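PrgX (Enterococcus faecalis, PDB 2AWI) acts as the receptor for the peptide sex pheromone cCF10 and as a repressor, probably DNA-binding, in the regulation of conjugation. Local coordinates at residues K102-L107 with L138-D143; I112-I117 with S157-V162; A197-I202 with N237-I242. The protein carries 1 engineered substitution. All blocks are in the same frame, centred on the assembly; numbering follows the deposited sequence.

Contact 1. Residues K102-L107 with L138-D143; sequences KRLTSL and LKHLYD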
loop_
_atom_site.group_PDB
_atom_site.type_symbol
_atom_site.label_atom_id
_atom_site.label_comp_id
_atom_site.label_asym_id
_atom_site.label_seq_id
_atom_site.Cartn_x
_atom_site.Cartn_y
_atom_site.Cartn_z
ATOM N N LYS A 102 -42.407 -35.341 5.901
ATOM C CA LYS A 102 -42.130 -35.497 4.474
ATOM C C LYS A 102 -40.664 -35.293 4.099
ATOM O O LYS A 102 -40.325 -35.280 2.919
ATOM C CB LYS A 102 -42.975 -34.499 3.680
ATOM C CG LYS A 102 -44.462 -34.550 3.994
ATOM C CD LYS A 102 -45.239 -33.459 3.266
ATOM C CE LYS A 102 -45.142 -33.603 1.756
ATOM N NZ LYS A 102 -45.976 -32.589 1.048
ATOM N N ARG A 103 -39.794 -35.152 5.093
ATOM C CA ARG A 103 -38.380 -34.898 4.832
ATOM C C ARG A 103 -37.629 -35.919 3.983
ATOM O O ARG A 103 -36.524 -35.634 3.518
ATOM C CB ARG A 103 -37.632 -34.701 6.152
ATOM C CG ARG A 103 -37.494 -35.959 6.978
ATOM C CD ARG A 103 -36.766 -35.691 8.286
ATOM N NE ARG A 103 -36.428 -36.943 8.954
ATOM C CZ ARG A 103 -37.321 -37.839 9.362
ATOM N NH1 ARG A 103 -38.617 -37.619 9.182
ATOM N NH2 ARG A 103 -36.918 -38.970 9.927
ATOM N N LEU A 104 -38.203 -37.098 3.771
ATOM C CA LEU A 104 -37.517 -38.111 2.973
ATOM C C LEU A 104 -38.244 -38.426 1.672
ATOM O O LEU A 104 -37.821 -39.297 0.912
ATOM C CB LEU A 104 -37.339 -39.397 3.784
ATOM C CG LEU A 104 -36.499 -39.323 5.062
ATOM C CD1 LEU A 104 -36.428 -40.705 5.719
ATOM C CD2 LEU A 104 -35.109 -38.829 4.726
ATOM N N THR A 105 -39.341 -37.716 1.427
ATOM C CA THR A 105 -40.138 -37.893 0.216
ATOM C C THR A 105 -39.232 -37.778 -1.007
ATOM O O THR A 105 -39.368 -38.528 -1.977
ATOM C CB THR A 105 -41.234 -36.810 0.116
ATOM O OG1 THR A 105 -42.058 -36.857 1.288
ATOM C CG2 THR A 105 -42.100 -37.033 -1.120
ATOM N N SER A 106 -38.309 -36.823 -0.949
ATOM C CA SER A 106 -37.369 -36.587 -2.033
ATOM C C SER A 106 -36.193 -35.782 -1.503
ATOM O O SER A 106 -36.266 -35.196 -0.419
ATOM C CB SER A 106 -38.045 -35.810 -3.169
ATOM O OG SER A 106 -38.324 -34.471 -2.790
ATOM N N LEU A 107 -35.113 -35.756 -2.277
ATOM C CA LEU A 107 -33.926 -35.016 -1.896
ATOM C C LEU A 107 -34.273 -33.542 -1.715
ATOM O O LEU A 107 -33.690 -32.865 -0.873
ATOM C CB LEU A 107 -32.842 -35.186 -2.956
ATOM C CG LEU A 107 -32.344 -36.624 -3.113
ATOM C CD1 LEU A 107 -31.372 -36.705 -4.274
ATOM C CD2 LEU A 107 -31.685 -37.092 -1.818
ATOM N N LEU A 138 -29.499 -39.793 6.981
ATOM C CA LEU A 138 -28.356 -39.737 6.078
ATOM C C LEU A 138 -27.995 -41.103 5.504
ATOM O O LEU A 138 -27.701 -41.220 4.312
ATOM C CB LEU A 138 -27.151 -39.106 6.784
ATOM C CG LEU A 138 -27.380 -37.675 7.303
ATOM C CD1 LEU A 138 -26.057 -37.085 7.768
ATOM C CD2 LEU A 138 -27.984 -36.797 6.211
ATOM N N LYS A 139 -28.033 -42.135 6.347
ATOM C CA LYS A 139 -27.730 -43.493 5.905
ATOM C C LYS A 139 -28.784 -43.935 4.898
ATOM O O LYS A 139 -28.469 -44.499 3.852
ATOM C CB LYS A 139 -27.716 -44.458 7.094
ATOM C CG LYS A 139 -26.482 -44.353 7.974
ATOM C CD LYS A 139 -26.557 -45.331 9.135
ATOM C CE LYS A 139 -25.244 -45.390 9.909
ATOM N NZ LYS A 139 -24.821 -44.067 10.446
ATOM N N HIS A 140 -30.043 -43.667 5.218
ATOM C CA HIS A 140 -31.137 -44.035 4.338
ATOM C C HIS A 140 -31.010 -43.384 2.958
ATOM O O HIS A 140 -31.350 -43.990 1.939
ATOM C CB HIS A 140 -32.465 -43.647 4.979
ATOM C CG HIS A 140 -33.652 -43.918 4.113
ATOM N ND1 HIS A 140 -33.985 -43.121 3.039
ATOM C CD2 HIS A 140 -34.576 -44.904 4.152
ATOM C CE1 HIS A 140 -35.066 -43.606 2.453
ATOM N NE2 HIS A 140 -35.445 -44.687 3.109
ATOM N N LEU A 141 -30.509 -42.155 2.926
ATOM C CA LEU A 141 -30.355 -41.437 1.671
ATOM C C LEU A 141 -29.055 -41.733 0.933
ATOM O O LEU A 141 -29.045 -41.774 -0.297
ATOM C CB LEU A 141 -30.439 -39.925 1.911
ATOM C CG LEU A 141 -31.756 -39.367 2.454
ATOM C CD1 LEU A 141 -31.544 -37.930 2.909
ATOM C CD2 LEU A 141 -32.833 -39.462 1.385
ATOM N N TYR A 142 -27.965 -41.955 1.666
ATOM C CA TYR A 142 -26.678 -42.168 1.010
ATOM C C TYR A 142 -25.968 -43.517 1.047
ATOM O O TYR A 142 -24.940 -43.668 0.397
ATOM C CB TYR A 142 -25.706 -41.073 1.465
ATOM C CG TYR A 142 -26.126 -39.705 0.977
ATOM C CD1 TYR A 142 -26.000 -39.361 -0.372
ATOM C CD2 TYR A 142 -26.731 -38.784 1.840
ATOM C CE1 TYR A 142 -26.472 -38.145 -0.852
ATOM C CE2 TYR A 142 -27.205 -37.563 1.369
ATOM C CZ TYR A 142 -27.075 -37.254 0.021
ATOM O OH TYR A 142 -27.565 -36.068 -0.461
ATOM N N ASP A 143 -26.498 -44.496 1.771
ATOM C CA ASP A 143 -25.857 -45.813 1.852
ATOM C C ASP A 143 -25.714 -46.583 0.531
ATOM O O ASP A 143 -24.805 -47.397 0.387
ATOM C CB ASP A 143 -26.596 -46.699 2.863
ATOM C CG ASP A 143 -26.027 -46.586 4.267
ATOM O OD1 ASP A 143 -26.568 -47.234 5.190
ATOM O OD2 ASP A 143 -25.031 -45.853 4.447
#
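L104 and L107 pack against L141 in an apolar surface contact between the loop that links helix 92-102 to helix 107-122 and residues 138-142 of helix 128-142, within the TPR-like region of PrgX. The centre of the contact is L141, which L104 of the loop and L107, at the start of helix 107-122, both reach. L104 CD2 sits 4.1 Å from L141 CG and is as near to both methyls of that leucine, so one methyl of L104 touches CG and both branches of L141. L107 CD2 meets L141 CD2, also at 4.1 Å, the two side chains sliding past each other in opposite directions. In L141, CG lies anti to the carbonyl carbon (chi1 -63°), and the fork points off the helix toward the loop. The other branch of L104 is used differently: CD1 lies over one face of the H140 ring, 4.4 Å from H140 ND1. Beside L107, Y142 brings its hydroxyl to the border of the apolar patch, with OH 4.5 Å from L107 CD2, while that hydroxyl is hydrogen-bonded to D152. The loop gets its shape from a type I turn, K102 to T105, in which K102 O accepts from both T105 N and T105 OG1 on one face of its plane. S106 then stands at the N-cap of helix 107-122. R103 adds a salt bridge to D137, the residue just before L138, and T105 O is hydrogen-bonded to Y17 of a second subunit. Between the segments, however, the chemistry is dispersive: methyl groups do the holding, and H140 ND1 is covered without any polar partner in the model.

Contact 2. Residues I112-I117 with S157-V162; sequences IYLGYI and SNLLNV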
loop_
_atom_site.group_PDB
_atom_site.type_symbol
_atom_site.label_atom_id
_atom_site.label_comp_id
_atom_site.label_asym_id
_atom_site.label_seq_id
_atom_site.Cartn_x
_atom_site.Cartn_y
_atom_site.Cartn_z
ATOM N N ILE A 112 -35.218 -28.982 2.084
ATOM C CA ILE A 112 -36.102 -28.007 2.711
ATOM C C ILE A 112 -36.113 -28.252 4.220
ATOM O O ILE A 112 -36.031 -27.316 5.020
ATOM C CB ILE A 112 -37.537 -28.128 2.162
ATOM C CG1 ILE A 112 -37.561 -27.728 0.686
ATOM C CG2 ILE A 112 -38.471 -27.247 2.960
ATOM C CD1 ILE A 112 -38.894 -27.982 0.009
ATOM N N TYR A 113 -36.208 -29.526 4.588
ATOM C CA TYR A 113 -36.216 -29.953 5.982
ATOM C C TYR A 113 -35.036 -29.360 6.745
ATOM O O TYR A 113 -35.214 -28.769 7.808
ATOM C CB TYR A 113 -36.159 -31.482 6.043
ATOM C CG TYR A 113 -35.831 -32.038 7.406
ATOM C CD1 TYR A 113 -36.754 -31.969 8.452
ATOM C CD2 TYR A 113 -34.588 -32.621 7.657
ATOM C CE1 TYR A 113 -36.448 -32.470 9.716
ATOM C CE2 TYR A 113 -34.272 -33.123 8.913
ATOM C CZ TYR A 113 -35.206 -33.045 9.940
ATOM O OH TYR A 113 -34.902 -33.548 11.185
ATOM N N LEU A 114 -33.831 -29.525 6.207
ATOM C CA LEU A 114 -32.632 -28.988 6.851
ATOM C C LEU A 114 -32.728 -27.465 6.920
ATOM O O LEU A 114 -32.038 -26.819 7.715
ATOM C CB LEU A 114 -31.370 -29.400 6.077
ATOM C CG LEU A 114 -31.067 -30.904 6.033
ATOM C CD1 LEU A 114 -29.861 -31.175 5.132
ATOM C CD2 LEU A 114 -30.819 -31.417 7.451
ATOM N N GLY A 115 -33.588 -26.903 6.072
ATOM C CA GLY A 115 -33.794 -25.467 6.063
ATOM C C GLY A 115 -34.497 -25.062 7.346
ATOM O O GLY A 115 -34.225 -24.001 7.919
ATOM N N TYR A 116 -35.409 -25.914 7.801
ATOM C CA TYR A 116 -36.134 -25.660 9.039
ATOM C C TYR A 116 -35.221 -25.883 10.243
ATOM O O TYR A 116 -35.280 -25.138 11.222
ATOM C CB TYR A 116 -37.355 -26.574 9.149
ATOM C CG TYR A 116 -38.535 -26.152 8.304
ATOM C CD1 TYR A 116 -38.470 -26.171 6.909
ATOM C CD2 TYR A 116 -39.727 -25.744 8.903
ATOM C CE1 TYR A 116 -39.571 -25.796 6.133
ATOM C CE2 TYR A 116 -40.829 -25.369 8.140
ATOM C CZ TYR A 116 -40.747 -25.397 6.758
ATOM O OH TYR A 116 -41.844 -25.025 6.018
ATOM N N ILE A 117 -34.376 -26.906 10.174
ATOM C CA ILE A 117 -33.463 -27.192 11.275
ATOM C C ILE A 117 -32.550 -26.000 11.491
ATOM O O ILE A 117 -32.269 -25.615 12.626
ATOM C CB ILE A 117 -32.602 -28.438 10.988
ATOM C CG1 ILE A 117 -33.503 -29.668 10.873
ATOM C CG2 ILE A 117 -31.572 -28.636 12.100
ATOM C CD1 ILE A 117 -34.314 -29.955 12.120
ATOM N N SER A 157 -24.252 -28.975 1.713
ATOM C CA SER A 157 -24.012 -27.610 2.156
ATOM C C SER A 157 -24.920 -27.277 3.336
ATOM O O SER A 157 -24.497 -26.646 4.304
ATOM C CB SER A 157 -24.282 -26.644 1.003
ATOM O OG SER A 157 -24.089 -25.302 1.413
ATOM N N ASN A 158 -26.176 -27.703 3.239
ATOM C CA ASN A 158 -27.157 -27.468 4.292
ATOM C C ASN A 158 -26.733 -28.190 5.578
ATOM O O ASN A 158 -26.964 -27.691 6.680
ATOM C CB ASN A 158 -28.535 -27.974 3.849
ATOM C CG ASN A 158 -29.110 -27.187 2.675
ATOM O OD1 ASN A 158 -30.003 -27.667 1.973
ATOM N ND2 ASN A 158 -28.617 -25.974 2.472
ATOM N N LEU A 159 -26.112 -29.359 5.429
ATOM C CA LEU A 159 -25.656 -30.146 6.573
ATOM C C LEU A 159 -24.486 -29.487 7.295
ATOM O O LEU A 159 -24.415 -29.520 8.526
ATOM C CB LEU A 159 -25.247 -31.554 6.128
ATOM C CG LEU A 159 -26.366 -32.465 5.617
ATOM C CD1 LEU A 159 -25.762 -33.716 5.008
ATOM C CD2 LEU A 159 -27.313 -32.813 6.764
ATOM N N LEU A 160 -23.563 -28.902 6.535
ATOM C CA LEU A 160 -22.411 -28.237 7.135
ATOM C C LEU A 160 -22.888 -27.075 7.992
ATOM O O LEU A 160 -22.127 -26.519 8.780
ATOM C CB LEU A 160 -21.467 -27.703 6.053
ATOM C CG LEU A 160 -20.534 -28.687 5.335
ATOM C CD1 LEU A 160 -19.780 -27.980 4.212
ATOM C CD2 LEU A 160 -19.545 -29.267 6.333
ATOM N N ASN A 161 -24.162 -26.728 7.840
ATOM C CA ASN A 161 -24.756 -25.613 8.561
ATOM C C ASN A 161 -25.441 -25.995 9.874
ATOM O O ASN A 161 -25.632 -25.150 10.746
ATOM C CB ASN A 161 -25.763 -24.913 7.649
ATOM C CG ASN A 161 -26.042 -23.490 8.073
ATOM O OD1 ASN A 161 -25.180 -22.618 7.957
ATOM N ND2 ASN A 161 -27.248 -23.245 8.577
ATOM N N VAL A 162 -25.815 -27.261 10.022
ATOM C CA VAL A 162 -26.495 -27.694 11.236
ATOM C C VAL A 162 -25.923 -28.984 11.822
ATOM O O VAL A 162 -26.593 -29.680 12.587
ATOM C CB VAL A 162 -28.005 -27.908 10.967
ATOM C CG1 VAL A 162 -28.637 -26.621 10.471
ATOM C CG2 VAL A 162 -28.197 -29.019 9.946
#
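L114 reaches from helix 107-122 toward the C-terminal end of helix 150-159, where it meets N158 and L159 together. Its CG is anti to the carbonyl carbon (chi1 -64°), and the extended chain carries CD1 forward between the two. On one flank CD1 rests 3.7 Å from N158 CB, and farther back the two beta carbons, L114 CB and N158 CB, come within 3.9 Å of each other. Across the contact N158 offers its CB, while its OD1 is hydrogen-bonded to S111 OG, about one turn before L114 on the first helix; a polar tie thus runs beside the apolar one. On the other flank stands L159. Its CB starts away from helix 107-122, yet the side chain bends back until L159 CD2 is 3.4 Å from L114 CD1, tighter than usual for two carbons, and 3.8 Å from L114 CD2.

One turn on, I117 and V162 form a second point of contact, their side chains at about a right angle. The work is done by I117 CG2, which sits anti to the backbone N and comes 3.8 Å from V162 CB, with both methyls of the valine close by. The longer branch of the isoleucine leads elsewhere: I117 CG1 lies 3.9 Å above one face of the Y113 ring, offset toward its rim. Each branch of I117 therefore has its own neighbour.

Other helices close in around this pairing. F130 of helix 128-142 touches Y113, I117 and V162, and L138 of that helix touches L159. On the far side of helix 107-122, Y116 packs on helices 74-87 and 92-102, while L159 and L160 lean on helix 165-172.

Contact 3. Residues A197-I202 with N237-I242; sequences ALTISI and NYLKQI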
loop_
_atom_site.group_PDB
_atom_site.type_symbol
_atom_site.label_atom_id
_atom_site.label_comp_id
_atom_site.label_asym_id
_atom_site.label_seq_id
_atom_site.Cartn_x
_atom_site.Cartn_y
_atom_site.Cartn_z
ATOM N N ALA A 197 -17.150 -25.672 2.979
ATOM C CA ALA A 197 -16.356 -26.699 3.633
ATOM C C ALA A 197 -14.967 -26.165 3.954
ATOM O O ALA A 197 -14.444 -26.411 5.039
ATOM C CB ALA A 197 -16.251 -27.932 2.742
ATOM N N LEU A 198 -14.381 -25.427 3.013
ATOM C CA LEU A 198 -13.038 -24.871 3.200
ATOM C C LEU A 198 -12.983 -23.787 4.272
ATOM O O LEU A 198 -11.976 -23.636 4.963
ATOM C CB LEU A 198 -12.504 -24.320 1.875
ATOM C CG LEU A 198 -11.167 -23.575 1.921
ATOM C CD1 LEU A 198 -10.134 -24.422 2.630
ATOM C CD2 LEU A 198 -10.706 -23.246 0.511
ATOM N N THR A 199 -14.065 -23.032 4.410
ATOM C CA THR A 199 -14.127 -21.977 5.410
ATOM C C THR A 199 -14.051 -22.630 6.788
ATOM O O THR A 199 -13.281 -22.215 7.650
ATOM C CB THR A 199 -15.450 -21.179 5.296
ATOM O OG1 THR A 199 -15.529 -20.567 4.001
ATOM C CG2 THR A 199 -15.527 -20.103 6.369
ATOM N N ILE A 200 -14.865 -23.657 6.980
ATOM C CA ILE A 200 -14.900 -24.389 8.233
ATOM C C ILE A 200 -13.547 -25.050 8.521
ATOM O O ILE A 200 -13.052 -25.018 9.648
ATOM C CB ILE A 200 -16.010 -25.457 8.185
ATOM C CG1 ILE A 200 -17.379 -24.762 8.132
ATOM C CG2 ILE A 200 -15.900 -26.384 9.383
ATOM C CD1 ILE A 200 -18.569 -25.696 7.855
ATOM N N SER A 201 -12.932 -25.619 7.494
ATOM C CA SER A 201 -11.649 -26.288 7.657
ATOM C C SER A 201 -10.534 -25.370 8.129
ATOM O O SER A 201 -9.701 -25.775 8.943
ATOM C CB SER A 201 -11.245 -26.955 6.348
ATOM O OG SER A 201 -12.196 -27.946 6.012
ATOM N N ILE A 202 -10.512 -24.147 7.601
ATOM C CA ILE A 202 -9.501 -23.167 7.973
ATOM C C ILE A 202 -9.751 -22.695 9.402
ATOM O O ILE A 202 -8.815 -22.462 10.163
ATOM C CB ILE A 202 -9.530 -21.937 7.022
ATOM C CG1 ILE A 202 -8.961 -22.318 5.658
ATOM C CG2 ILE A 202 -8.716 -20.791 7.602
ATOM C CD1 ILE A 202 -7.510 -22.736 5.701
ATOM N N ASN A 237 -9.568 -18.199 -2.799
ATOM C CA ASN A 237 -8.160 -17.853 -2.983
ATOM C C ASN A 237 -7.650 -17.124 -1.740
ATOM O O ASN A 237 -6.454 -17.129 -1.449
ATOM C CB ASN A 237 -7.987 -16.971 -4.223
ATOM C CG ASN A 237 -6.572 -17.009 -4.774
ATOM O OD1 ASN A 237 -5.659 -16.378 -4.233
ATOM N ND2 ASN A 237 -6.379 -17.766 -5.854
ATOM N N TYR A 238 -8.565 -16.489 -1.014
ATOM C CA TYR A 238 -8.209 -15.792 0.212
ATOM C C TYR A 238 -7.988 -16.844 1.303
ATOM O O TYR A 238 -7.123 -16.688 2.162
ATOM C CB TYR A 238 -9.326 -14.822 0.623
ATOM C CG TYR A 238 -9.488 -14.655 2.121
ATOM C CD1 TYR A 238 -10.373 -15.455 2.839
ATOM C CD2 TYR A 238 -8.737 -13.719 2.824
ATOM C CE1 TYR A 238 -10.506 -15.328 4.221
ATOM C CE2 TYR A 238 -8.859 -13.583 4.206
ATOM C CZ TYR A 238 -9.744 -14.391 4.896
ATOM O OH TYR A 238 -9.864 -14.264 6.263
ATOM N N LEU A 239 -8.780 -17.911 1.261
ATOM C CA LEU A 239 -8.661 -18.983 2.235
ATOM C C LEU A 239 -7.368 -19.741 1.957
ATOM O O LEU A 239 -6.745 -20.282 2.864
ATOM C CB LEU A 239 -9.877 -19.913 2.144
ATOM C CG LEU A 239 -11.163 -19.280 2.692
ATOM C CD1 LEU A 239 -12.396 -20.061 2.231
ATOM C CD2 LEU A 239 -11.082 -19.234 4.211
ATOM N N LYS A 240 -6.968 -19.753 0.693
ATOM C CA LYS A 240 -5.738 -20.410 0.279
ATOM C C LYS A 240 -4.566 -19.601 0.829
ATOM O O LYS A 240 -3.584 -20.165 1.312
ATOM C CB LYS A 240 -5.669 -20.474 -1.248
ATOM C CG LYS A 240 -4.408 -21.106 -1.807
ATOM C CD LYS A 240 -4.399 -21.016 -3.327
ATOM C CE LYS A 240 -3.078 -21.475 -3.918
ATOM N NZ LYS A 240 -3.058 -21.315 -5.403
ATOM N N GLN A 241 -4.671 -18.277 0.757
ATOM C CA GLN A 241 -3.618 -17.408 1.269
ATOM C C GLN A 241 -3.487 -17.637 2.775
ATOM O O GLN A 241 -2.388 -17.623 3.321
ATOM C CB GLN A 241 -3.945 -15.936 0.988
ATOM C CG GLN A 241 -3.960 -15.551 -0.491
ATOM C CD GLN A 241 -2.653 -15.860 -1.196
ATOM O OE1 GLN A 241 -1.579 -15.461 -0.749
ATOM N NE2 GLN A 241 -2.740 -16.574 -2.313
ATOM N N ILE A 242 -4.617 -17.846 3.443
ATOM C CA ILE A 242 -4.607 -18.098 4.878
ATOM C C ILE A 242 -3.986 -19.473 5.136
ATOM O O ILE A 242 -3.238 -19.655 6.090
ATOM C CB ILE A 242 -6.030 -18.058 5.456
ATOM C CG1 ILE A 242 -6.617 -16.659 5.272
ATOM C CG2 ILE A 242 -6.020 -18.465 6.925
ATOM C CD1 ILE A 242 -5.818 -15.557 5.953
#
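L239 of helix 230-248 inserts between L198, T199 and I202 of helix 184-203, and its conformation decides which of its atoms each one meets. With chi1 near -72° its CG is anti to the carbonyl carbon, and the two methyls part over the neighbouring helix. CD1 goes to the N-terminal side, 3.7 Å from L198 CG and 3.6 Å from T199 OG1; CD2 goes a turn further, 4.0 Å from I202 CG1.

L198 adopts the other common leucine shape, its CG anti to the backbone N (chi1 174°), which lays the side chain against the stem of L239, so that L198 CD2 is 3.8 Å from L239 CB as the two run past one another in opposite senses. The hydroxyl of T199 is not a polar partner for this interface: it is hydrogen-bonded to K195 O, one turn back on its own helix, and toward L239 the same OG1 makes a van der Waals contact with a methyl. I202 divides its branches. Its CD1 approaches L239 O, at 3.8 Å, whereas I202 CG2 meets I242 CG2 at 3.6 Å. In I242 the remaining branch turns back instead, with CG1 3.8 Å above a face of the Y238 ring and offset toward the rim.

The axes of segments 197-202 and 237-242 run 21° from parallel and come within 10.3 Å of each other. Two helices pointing the same way with a third between them in sequence suit the stacked helical hairpins of a TPR-like region. That intervening helix, 207-220, touches L198 through A210 and I214. Helix 270-286 meets T199 and I202 from E279 and I283, and helix 251-266 covers Y238 and I242.

Contacts 2 and 3 are buried, while contact 1 lies at the surface. Contacts 1 and 3 each have residues near the second subunit; no other chain touches contact 2. Contacts 1 and 2 lie in neighbouring parts of the helices from 92-102 to 150-159: their segments alternate along the chain, and they touch where R103 packs on Y113 and L138 on L159. Contact 3 comes later; L160 of contact 2 rests on A197 and I200, whereas contact 1 is about 14 Å from contact 3 between nearest atoms. All three are apolar across their segments, but contact 1 sets leucines beside a histidine ring, whereas the buried pair packs leucine, isoleucine and valine, with N158 and T199 finding polar partners, S111 and K195, outside the segments.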